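Local coordinates for phosphoinositide 3-kinase adapter protein 1 (Homo sapiens, PDB 5FOR) that links B-cell receptor and Toll-like receptor signalling to phosphoinositide 3-kinase activation, this chain being its TIR domain, at residues S14-E19 with S69-Q74; S60-V65 with P92-R97; S56-T61 with P83-A88. One frame throughout, in Å; residues are numbered along the deposited sequence. Where two conformers were deposited one is given.

Interaction 1 of 3, residues S14-E19 with S69-Q74; sequences SPDAEE and SAELVQ
S14 meets L72 where two neighbouring parallel strands of the TIR domain end. S14 follows strand 9-13, and S69 follows strand 63-68 and N-caps helix 70-76. The hydroxyl of S14 lies against the backbone of the helix, with OG 3.4 Å from L72 CA. This OG is hydrogen-bonded to L44 O. L44 lies in the loop after strand 40-43, which by TIR topology corresponds to the BB loop. S14 CB also rests 3.8 Å from E71 CB, while S14 N donates to a water.

P15 comes next and turns its ring across the end of E71 at about a right angle. P15 CD is 3.4 Å from E71 OE2.

D16 carries most of the polar contact. Its N donates a weak bond to E71 OE1 at 3.3 Å. In return, E71 N donates to D16 OD2 over 3.1 Å, with an angle of 157° at the hydrogen. The carboxylate takes this N-H on its syn side, somewhat out of its plane. Each residue thus offers its carboxylate to the other's backbone N, and the two side chains run past each other in opposite directions. D16 CG sits between its own N and carbonyl carbon (chi1 59°), which turns the carboxylate to the first turn of the helix. The two carboxylates are close, D16 OD1 to E71 OE1 being 3.7 Å, with their planes 62° apart. This nearness could raise the proton affinity of one of them, while the start of helix 70-76 should partly offset it.

A17 is the N-cap of helix 18-30. It adds an apolar touch, A17 CB to S69 CB at 4.0 Å. Beside it, S69 OG lies 2.8 Å from D16 OD1.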
loop_
_atom_site.group_PDB
_atom_site.type_symbol
_atom_site.label_atom_id
_atom_site.label_comp_id
_atom_site.label_asym_id
_atom_site.label_seq_id
_atom_site.Cartn_x
_atom_site.Cartn_y
_atom_site.Cartn_z
ATOM N N SER A 14 -0.690 7.260 4.879
ATOM C CA SER A 14 -1.199 8.459 5.504
ATOM C C SER A 14 -0.034 9.262 6.059
ATOM O O SER A 14 1.052 8.720 6.263
ATOM C CB SER A 14 -2.214 8.100 6.600
ATOM O OG SER A 14 -3.441 7.725 6.005
ATOM N N PRO A 15 -0.257 10.561 6.304
ATOM C CA PRO A 15 0.853 11.412 6.764
ATOM C C PRO A 15 1.614 10.916 7.993
ATOM O O PRO A 15 2.797 11.223 8.084
ATOM C CB PRO A 15 0.171 12.764 7.039
ATOM C CG PRO A 15 -1.120 12.751 6.152
ATOM C CD PRO A 15 -1.520 11.308 6.089
ATOM N N ASP A 16 1.011 10.142 8.888
ATOM C CA ASP A 16 1.787 9.653 10.039
ATOM C C ASP A 16 2.869 8.619 9.667
ATOM O O ASP A 16 3.744 8.338 10.482
ATOM C CB ASP A 16 0.865 9.077 11.125
ATOM C CG ASP A 16 -0.004 7.916 10.628
ATOM O OD1 ASP A 16 -0.035 7.670 9.399
ATOM O OD2 ASP A 16 -0.680 7.271 11.475
ATOM N N ALA A 17 2.810 8.082 8.448
ATOM C CA ALA A 17 3.783 7.111 7.952
ATOM C C ALA A 17 4.581 7.669 6.746
ATOM O O ALA A 17 5.176 6.919 5.958
ATOM C CB ALA A 17 3.066 5.794 7.568
ATOM N N GLU A 18 4.558 8.992 6.626
ATOM C CA GLU A 18 5.302 9.765 5.629
ATOM C C GLU A 18 6.757 9.316 5.385
ATOM O O GLU A 18 7.200 9.194 4.249
ATOM C CB GLU A 18 5.301 11.235 6.063
ATOM C CG GLU A 18 6.010 12.168 5.122
ATOM C CD GLU A 18 5.251 12.321 3.838
ATOM O OE1 GLU A 18 4.051 12.654 3.922
ATOM O OE2 GLU A 18 5.838 12.104 2.754
ATOM N N GLU A 19 7.509 9.119 6.458
ATOM C CA GLU A 19 8.906 8.738 6.340
ATOM C C GLU A 19 9.080 7.295 5.870
ATOM O O GLU A 19 10.030 7.006 5.136
ATOM C CB GLU A 19 9.622 8.981 7.672
ATOM C CG GLU A 19 9.304 10.371 8.213
ATOM C CD GLU A 19 9.947 10.674 9.551
ATOM O OE1 GLU A 19 11.168 10.436 9.683
ATOM O OE2 GLU A 19 9.234 11.183 10.455
ATOM N N SER A 69 -0.739 2.236 8.820
ATOM C CA SER A 69 -0.626 3.067 10.024
ATOM C C SER A 69 -2.002 3.262 10.689
ATOM O O SER A 69 -3.030 2.971 10.078
ATOM C CB SER A 69 -0.009 4.436 9.663
ATOM O OG SER A 69 -0.738 5.035 8.598
ATOM N N ALA A 70 -2.011 3.791 11.910
ATOM C CA ALA A 70 -3.248 4.116 12.633
ATOM C C ALA A 70 -4.137 5.078 11.872
ATOM O O ALA A 70 -5.338 4.879 11.791
ATOM C CB ALA A 70 -2.916 4.711 13.998
ATOM N N GLU A 71 -3.537 6.123 11.306
ATOM C CA GLU A 71 -4.294 7.120 10.552
ATOM C C GLU A 71 -4.854 6.525 9.272
ATOM O O GLU A 71 -5.904 6.935 8.804
ATOM C CB GLU A 71 -3.415 8.326 10.243
ATOM C CG GLU A 71 -4.152 9.510 9.659
ATOM C CD GLU A 71 -3.234 10.703 9.389
ATOM O OE1 GLU A 71 -2.089 10.704 9.898
ATOM O OE2 GLU A 71 -3.660 11.633 8.663
ATOM N N LEU A 72 -4.159 5.540 8.710
ATOM C CA LEU A 72 -4.632 4.949 7.496
ATOM C C LEU A 72 -5.842 4.047 7.783
ATOM O O LEU A 72 -6.828 4.125 7.055
ATOM C CB LEU A 72 -3.519 4.180 6.786
ATOM C CG LEU A 72 -4.057 3.641 5.448
ATOM C CD1 LEU A 72 -3.358 4.260 4.251
ATOM C CD2 LEU A 72 -4.005 2.115 5.380
ATOM N N VAL A 73 -5.802 3.215 8.830
ATOM C CA VAL A 73 -6.937 2.316 9.033
ATOM C C VAL A 73 -8.175 3.129 9.399
ATOM O O VAL A 73 -9.286 2.719 9.061
ATOM C CB VAL A 73 -6.692 1.161 10.076
ATOM C CG1 VAL A 73 -5.242 0.897 10.339
ATOM C CG2 VAL A 73 -7.530 1.307 11.337
ATOM N N GLN A 74 -8.007 4.303 10.004
ATOM C CA GLN A 74 -9.164 5.187 10.218
ATOM C C GLN A 74 -9.944 5.458 8.929
ATOM O O GLN A 74 -11.142 5.722 8.985
ATOM C CB GLN A 74 -8.749 6.517 10.832
ATOM C CG GLN A 74 -8.709 6.509 12.345
ATOM C CD GLN A 74 -7.922 7.682 12.895
ATOM O OE1 GLN A 74 -7.736 8.696 12.212
ATOM N NE2 GLN A 74 -7.444 7.547 14.132
HETATM O O HOH W 1 0.023 5.064 6.320
#

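Interaction 2 of 3, residues S60-V65 with P92-R97; sequences STRCVV and PHRVVR
R94, V96 and V64 bury the most surface where strand 63-65 runs beside strand 95-97. The pair is parallel, at 11° between the short segments, and lies in the five-stranded parallel sheet of the TIR domain. Strand 63-68 is the middle strand of that sheet.

R94 packs with its aliphatic part. CB, CG and CD line up over the carbonyl oxygen of R62, and R94 CD comes to 3.5 Å from R62 O. The bend at chi2 (-70°) keeps the chain beside this oxygen before the guanidinium moves on. There NH1 donates to A137 O and S139 O near the C-terminus. In the conformer given, one of two, the R62 guanidinium reaches I138 O and D8.

V64 supplies both backbone bonds of the contact. V64 N donates to R94 O over 3.1 Å, and V64 O accepts from V96 N over 2.9 Å. Both bonds are nearly straight. They flank V95, the bridge partner of V64, which is the usual parallel pattern. Cα hydrogens add weaker contacts, as from C63 CA to R94 O at 3.5 Å.

V96 lies on the face opposite to V64 and V95. It shares that face with V65, and V65 CG2 is 4.3 Å from V96 CB. V65 CA also approaches V96 O at 3.3 Å. Outward from the pair, V96 touches Q119 and L121 of the edge strand, whereas V64 touches V12 of strand 9-13.

The chemistry is therefore split along the strands. Backbone hydrogen bonds fix the register, and valines fill both faces of the sheet. At the start of the strands, two like-charged guanidinium groups may be offset by carbonyl oxygens of the C-terminal segment and, in the given conformer of R62, by D8.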
loop_
_atom_site.group_PDB
_atom_site.type_symbol
_atom_site.label_atom_id
_atom_site.label_comp_id
_atom_site.label_asym_id
_atom_site.label_seq_id
_atom_site.Cartn_x
_atom_site.Cartn_y
_atom_site.Cartn_z
ATOM N N SER A 60 -5.729 1.430 -11.474
ATOM C CA SER A 60 -4.945 1.121 -12.668
ATOM C C SER A 60 -3.602 0.469 -12.364
ATOM O O SER A 60 -3.030 -0.215 -13.213
ATOM C CB SER A 60 -4.688 2.400 -13.467
ATOM O OG SER A 60 -5.758 3.315 -13.338
ATOM N N THR A 61 -3.079 0.704 -11.168
ATOM C CA THR A 61 -1.727 0.254 -10.840
ATOM C C THR A 61 -1.629 -1.273 -10.862
ATOM O O THR A 61 -2.633 -1.968 -10.741
ATOM C CB THR A 61 -1.270 0.798 -9.473
ATOM O OG1 THR A 61 0.082 0.382 -9.216
ATOM C CG2 THR A 61 -2.209 0.310 -8.380
ATOM N N ARG A 62 -0.423 -1.787 -11.064
ATOM C CA ARG A 62 -0.226 -3.228 -11.143
ATOM C C ARG A 62 -0.081 -3.814 -9.739
ATOM O O ARG A 62 -0.553 -4.913 -9.466
ATOM C CB ARG A 62 1.004 -3.575 -12.000
ATOM C CG ARG A 62 1.303 -5.081 -12.072
ATOM C CD ARG A 62 1.847 -5.523 -13.437
ATOM N NE ARG A 62 3.295 -5.351 -13.559
ATOM C CZ ARG A 62 3.882 -4.378 -14.247
ATOM N NH1 ARG A 62 3.148 -3.476 -14.885
ATOM N NH2 ARG A 62 5.205 -4.312 -14.304
ATOM N N CYS A 63 0.548 -3.059 -8.846
ATOM C CA CYS A 63 0.812 -3.525 -7.488
ATOM C C CYS A 63 0.560 -2.404 -6.463
ATOM O O CYS A 63 0.825 -1.228 -6.729
ATOM C CB CYS A 63 2.240 -4.055 -7.432
ATOM S SG CYS A 63 3.050 -4.105 -5.869
ATOM N N VAL A 64 -0.011 -2.757 -5.309
ATOM C CA VAL A 64 -0.261 -1.750 -4.292
ATOM C C VAL A 64 0.512 -2.122 -3.055
ATOM O O VAL A 64 0.528 -3.281 -2.645
ATOM C CB VAL A 64 -1.759 -1.571 -3.963
ATOM C CG1 VAL A 64 -1.921 -0.517 -2.889
ATOM C CG2 VAL A 64 -2.514 -1.120 -5.176
ATOM N N VAL A 65 1.169 -1.128 -2.475
ATOM C CA VAL A 65 1.851 -1.296 -1.215
ATOM C C VAL A 65 1.099 -0.429 -0.230
ATOM O O VAL A 65 1.026 0.790 -0.404
ATOM C CB VAL A 65 3.344 -0.916 -1.298
ATOM C CG1 VAL A 65 4.022 -1.081 0.065
ATOM C CG2 VAL A 65 4.061 -1.758 -2.380
ATOM N N PRO A 92 -5.525 -10.356 -4.301
ATOM C CA PRO A 92 -4.646 -10.359 -3.128
ATOM C C PRO A 92 -3.169 -10.584 -3.444
ATOM O O PRO A 92 -2.334 -10.107 -2.660
ATOM C CB PRO A 92 -5.188 -11.517 -2.278
ATOM C CG PRO A 92 -5.872 -12.399 -3.243
ATOM C CD PRO A 92 -6.486 -11.469 -4.258
ATOM N N HIS A 93 -2.836 -11.273 -4.541
ATOM C CA HIS A 93 -1.411 -11.544 -4.818
ATOM C C HIS A 93 -0.688 -10.295 -5.319
ATOM O O HIS A 93 0.533 -10.264 -5.359
ATOM C CB HIS A 93 -1.223 -12.695 -5.814
ATOM C CG HIS A 93 -1.922 -12.503 -7.120
ATOM N ND1 HIS A 93 -3.267 -12.758 -7.284
ATOM C CD2 HIS A 93 -1.458 -12.122 -8.334
ATOM C CE1 HIS A 93 -3.603 -12.527 -8.541
ATOM N NE2 HIS A 93 -2.526 -12.146 -9.203
ATOM N N ARG A 94 -1.456 -9.258 -5.657
ATOM C CA ARG A 94 -0.904 -7.972 -6.052
ATOM C C ARG A 94 -0.790 -6.965 -4.897
ATOM O O ARG A 94 -0.420 -5.801 -5.141
ATOM C CB ARG A 94 -1.763 -7.356 -7.160
ATOM C CG ARG A 94 -1.949 -8.246 -8.360
ATOM C CD ARG A 94 -0.655 -8.389 -9.123
ATOM N NE ARG A 94 -0.845 -9.189 -10.327
ATOM C CZ ARG A 94 0.148 -9.657 -11.074
ATOM N NH1 ARG A 94 1.407 -9.377 -10.752
ATOM N NH2 ARG A 94 -0.120 -10.413 -12.128
ATOM N N VAL A 95 -1.122 -7.374 -3.665
ATOM C CA VAL A 95 -1.154 -6.428 -2.552
ATOM C C VAL A 95 -0.120 -6.730 -1.479
ATOM O O VAL A 95 0.031 -7.867 -1.025
ATOM C CB VAL A 95 -2.548 -6.345 -1.893
ATOM C CG1 VAL A 95 -2.580 -5.214 -0.785
ATOM C CG2 VAL A 95 -3.586 -6.124 -2.928
ATOM N N VAL A 96 0.579 -5.680 -1.065
ATOM C CA VAL A 96 1.569 -5.784 -0.012
ATOM C C VAL A 96 1.220 -4.821 1.092
ATOM O O VAL A 96 0.831 -3.673 0.840
ATOM C CB VAL A 96 2.995 -5.524 -0.551
ATOM C CG1 VAL A 96 4.040 -5.699 0.565
ATOM C CG2 VAL A 96 3.273 -6.498 -1.673
ATOM N N ARG A 97 1.340 -5.278 2.330
ATOM C CA ARG A 97 1.091 -4.353 3.428
ATOM C C ARG A 97 2.308 -4.282 4.302
ATOM O O ARG A 97 3.001 -5.291 4.530
ATOM C CB ARG A 97 -0.159 -4.733 4.235
ATOM C CG ARG A 97 -0.067 -5.992 5.109
ATOM C CD ARG A 97 -1.339 -6.130 5.969
ATOM N NE ARG A 97 -1.395 -7.445 6.581
ATOM C CZ ARG A 97 -2.051 -8.490 6.091
ATOM N NH1 ARG A 97 -2.787 -8.373 4.997
ATOM N NH2 ARG A 97 -1.980 -9.656 6.720
#

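Interaction 3 of 3, residues S56-T61 with P83-A88; sequences SLFLST and PLLQRA
F58 of helix 52-60 presents a ring edge to A88 of helix 82-88. The short helical segments pass 9.3 Å apart at 37°, so they run roughly the same way. Their backbones are nearest at L59 and A88. Both helices cover the same face of the TIR sheet, the one that carries V64.

The CB of F58 leaves its helix toward the other segment. The first torsion is off a staggered value (chi1 -104°) and brings the ring atoms CD2 and CE2 to the partner helix. F58 CD2 lies 3.6 Å from A88 CB, which sits at the ring edge near its plane. The same carbon meets a second methyl, with F58 CD2 to L84 CD1 at 3.8 Å. The L84 chain crosses the phenylalanine at about a right angle. One atom further out, F58 CE2 reaches L85 CD2 at 3.9 Å. Beyond this contact the ring meets L10 and V12 of strand 9-13 and stacks edge-to-face with H42.

L59 makes the outer part of the contact. Its CD2 lies over the backbone of the other helix, 3.9 Å from A88 N. L59 CD2 also touches R87 CG at 4.0 Å, after which the arginine chain leads away.

No hydrogen bond joins the two segments. A88 CB meets the ring edge, the methyls of L84 and L85 pack against the ring carbons CD2 and CE2, and L59 lies against the helix backbone. The stability of the contact probably comes from close packing and from the burial of F58 and A88. The small A88 lets the helix backbones come near each other at this point.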
loop_
_atom_site.group_PDB
_atom_site.type_symbol
_atom_site.label_atom_id
_atom_site.label_comp_id
_atom_site.label_asym_id
_atom_site.label_seq_id
_atom_site.Cartn_x
_atom_site.Cartn_y
_atom_site.Cartn_z
ATOM N N SER A 56 -8.068 7.153 -10.544
ATOM C CA SER A 56 -7.595 6.397 -11.693
ATOM C C SER A 56 -6.473 5.470 -11.260
ATOM O O SER A 56 -6.605 4.254 -11.353
ATOM C CB SER A 56 -7.101 7.345 -12.798
ATOM O OG SER A 56 -7.006 6.690 -14.052
ATOM N N LEU A 57 -5.381 6.070 -10.775
ATOM C CA LEU A 57 -4.170 5.359 -10.352
ATOM C C LEU A 57 -4.471 4.191 -9.416
ATOM O O LEU A 57 -3.890 3.122 -9.564
ATOM C CB LEU A 57 -3.200 6.323 -9.669
ATOM N N PHE A 58 -5.376 4.402 -8.462
ATOM C CA PHE A 58 -5.739 3.377 -7.487
ATOM C C PHE A 58 -6.207 2.112 -8.186
ATOM O O PHE A 58 -5.841 0.997 -7.808
ATOM C CB PHE A 58 -6.839 3.887 -6.554
ATOM C CG PHE A 58 -6.353 4.265 -5.200
ATOM C CD1 PHE A 58 -5.566 5.395 -5.018
ATOM C CD2 PHE A 58 -6.691 3.504 -4.099
ATOM C CE1 PHE A 58 -5.109 5.758 -3.750
ATOM C CE2 PHE A 58 -6.242 3.857 -2.825
ATOM C CZ PHE A 58 -5.451 4.985 -2.651
ATOM N N LEU A 59 -7.015 2.295 -9.218
ATOM C CA LEU A 59 -7.580 1.164 -9.915
ATOM C C LEU A 59 -6.656 0.608 -11.002
ATOM O O LEU A 59 -6.753 -0.559 -11.362
ATOM C CB LEU A 59 -8.931 1.546 -10.498
ATOM C CG LEU A 59 -10.028 1.529 -9.432
ATOM C CD1 LEU A 59 -11.410 1.743 -10.042
ATOM C CD2 LEU A 59 -10.002 0.206 -8.698
ATOM N N SER A 60 -5.729 1.430 -11.474
ATOM C CA SER A 60 -4.945 1.121 -12.668
ATOM C C SER A 60 -3.602 0.469 -12.364
ATOM O O SER A 60 -3.030 -0.215 -13.213
ATOM C CB SER A 60 -4.688 2.400 -13.467
ATOM O OG SER A 60 -5.758 3.315 -13.338
ATOM N N THR A 61 -3.079 0.704 -11.168
ATOM C CA THR A 61 -1.727 0.254 -10.840
ATOM C C THR A 61 -1.629 -1.273 -10.862
ATOM O O THR A 61 -2.633 -1.968 -10.741
ATOM C CB THR A 61 -1.270 0.798 -9.473
ATOM O OG1 THR A 61 0.082 0.382 -9.216
ATOM C CG2 THR A 61 -2.209 0.310 -8.380
ATOM N N PRO A 83 -15.595 1.025 -0.109
ATOM C CA PRO A 83 -15.826 0.252 -1.338
ATOM C C PRO A 83 -14.799 0.491 -2.440
ATOM O O PRO A 83 -14.542 -0.417 -3.236
ATOM C CB PRO A 83 -17.217 0.731 -1.790
ATOM C CG PRO A 83 -17.880 1.119 -0.528
ATOM C CD PRO A 83 -16.811 1.755 0.301
ATOM N N LEU A 84 -14.221 1.685 -2.498
ATOM C CA LEU A 84 -13.169 1.942 -3.477
ATOM C C LEU A 84 -11.925 1.153 -3.078
ATOM O O LEU A 84 -11.283 0.524 -3.931
ATOM C CB LEU A 84 -12.869 3.443 -3.596
ATOM C CG LEU A 84 -11.840 4.005 -4.602
ATOM C CD1 LEU A 84 -10.418 3.919 -4.077
ATOM C CD2 LEU A 84 -11.945 3.411 -6.040
ATOM N N LEU A 85 -11.603 1.155 -1.785
ATOM C CA LEU A 85 -10.432 0.428 -1.316
ATOM C C LEU A 85 -10.532 -1.079 -1.520
ATOM O O LEU A 85 -9.540 -1.744 -1.830
ATOM C CB LEU A 85 -10.143 0.724 0.159
ATOM C CG LEU A 85 -9.963 2.177 0.599
ATOM C CD1 LEU A 85 -9.775 2.231 2.088
ATOM C CD2 LEU A 85 -8.781 2.799 -0.098
ATOM N N GLN A 86 -11.717 -1.636 -1.365
ATOM C CA GLN A 86 -11.849 -3.061 -1.638
ATOM C C GLN A 86 -11.548 -3.387 -3.111
ATOM O O GLN A 86 -11.019 -4.468 -3.383
ATOM C CB GLN A 86 -13.243 -3.536 -1.245
ATOM C CG GLN A 86 -13.470 -3.414 0.241
ATOM C CD GLN A 86 -14.916 -3.315 0.556
ATOM O OE1 GLN A 86 -15.735 -3.054 -0.329
ATOM N NE2 GLN A 86 -15.258 -3.547 1.811
ATOM N N ARG A 87 -11.843 -2.457 -4.043
ATOM C CA ARG A 87 -11.856 -2.794 -5.488
ATOM C C ARG A 87 -10.377 -2.524 -5.854
ATOM O O ARG A 87 -9.788 -3.308 -6.577
ATOM C CB ARG A 87 -12.895 -1.972 -6.368
ATOM C CG ARG A 87 -13.041 -2.283 -7.994
ATOM C CD ARG A 87 -13.868 -3.599 -8.352
ATOM N NE ARG A 87 -15.267 -3.481 -8.874
ATOM C CZ ARG A 87 -15.633 -4.101 -10.009
ATOM N NH1 ARG A 87 -14.711 -4.870 -10.637
ATOM N NH2 ARG A 87 -16.890 -4.073 -10.470
ATOM N N ALA A 88 -9.738 -1.519 -5.227
ATOM C CA ALA A 88 -8.303 -1.183 -5.441
ATOM C C ALA A 88 -7.309 -2.234 -4.904
ATOM O O ALA A 88 -6.328 -2.599 -5.562
ATOM C CB ALA A 88 -7.978 0.180 -4.806
#

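In the fold
Interaction 2 is the core contact, joining the middle strand of the sheet to a neighbour through backbone bonds. Interactions 1 and 3 are partly buried, the first past the strand ends and the other on a face of the sheet. At the strand ends the chemistry of interaction 1 is polar, with carboxylates facing backbone N-H groups. Interaction 3 packs helix on helix and is wholly apolar between its segments. Interactions 2 and 3 share S60 and T61 and touch where V64 CG2 lies 4.1 Å from A88 O. Interactions 1 and 2 are about 18 Å apart between centres, on opposite sides of the chain's centre, yet strand 63-68 leads directly from one to the other.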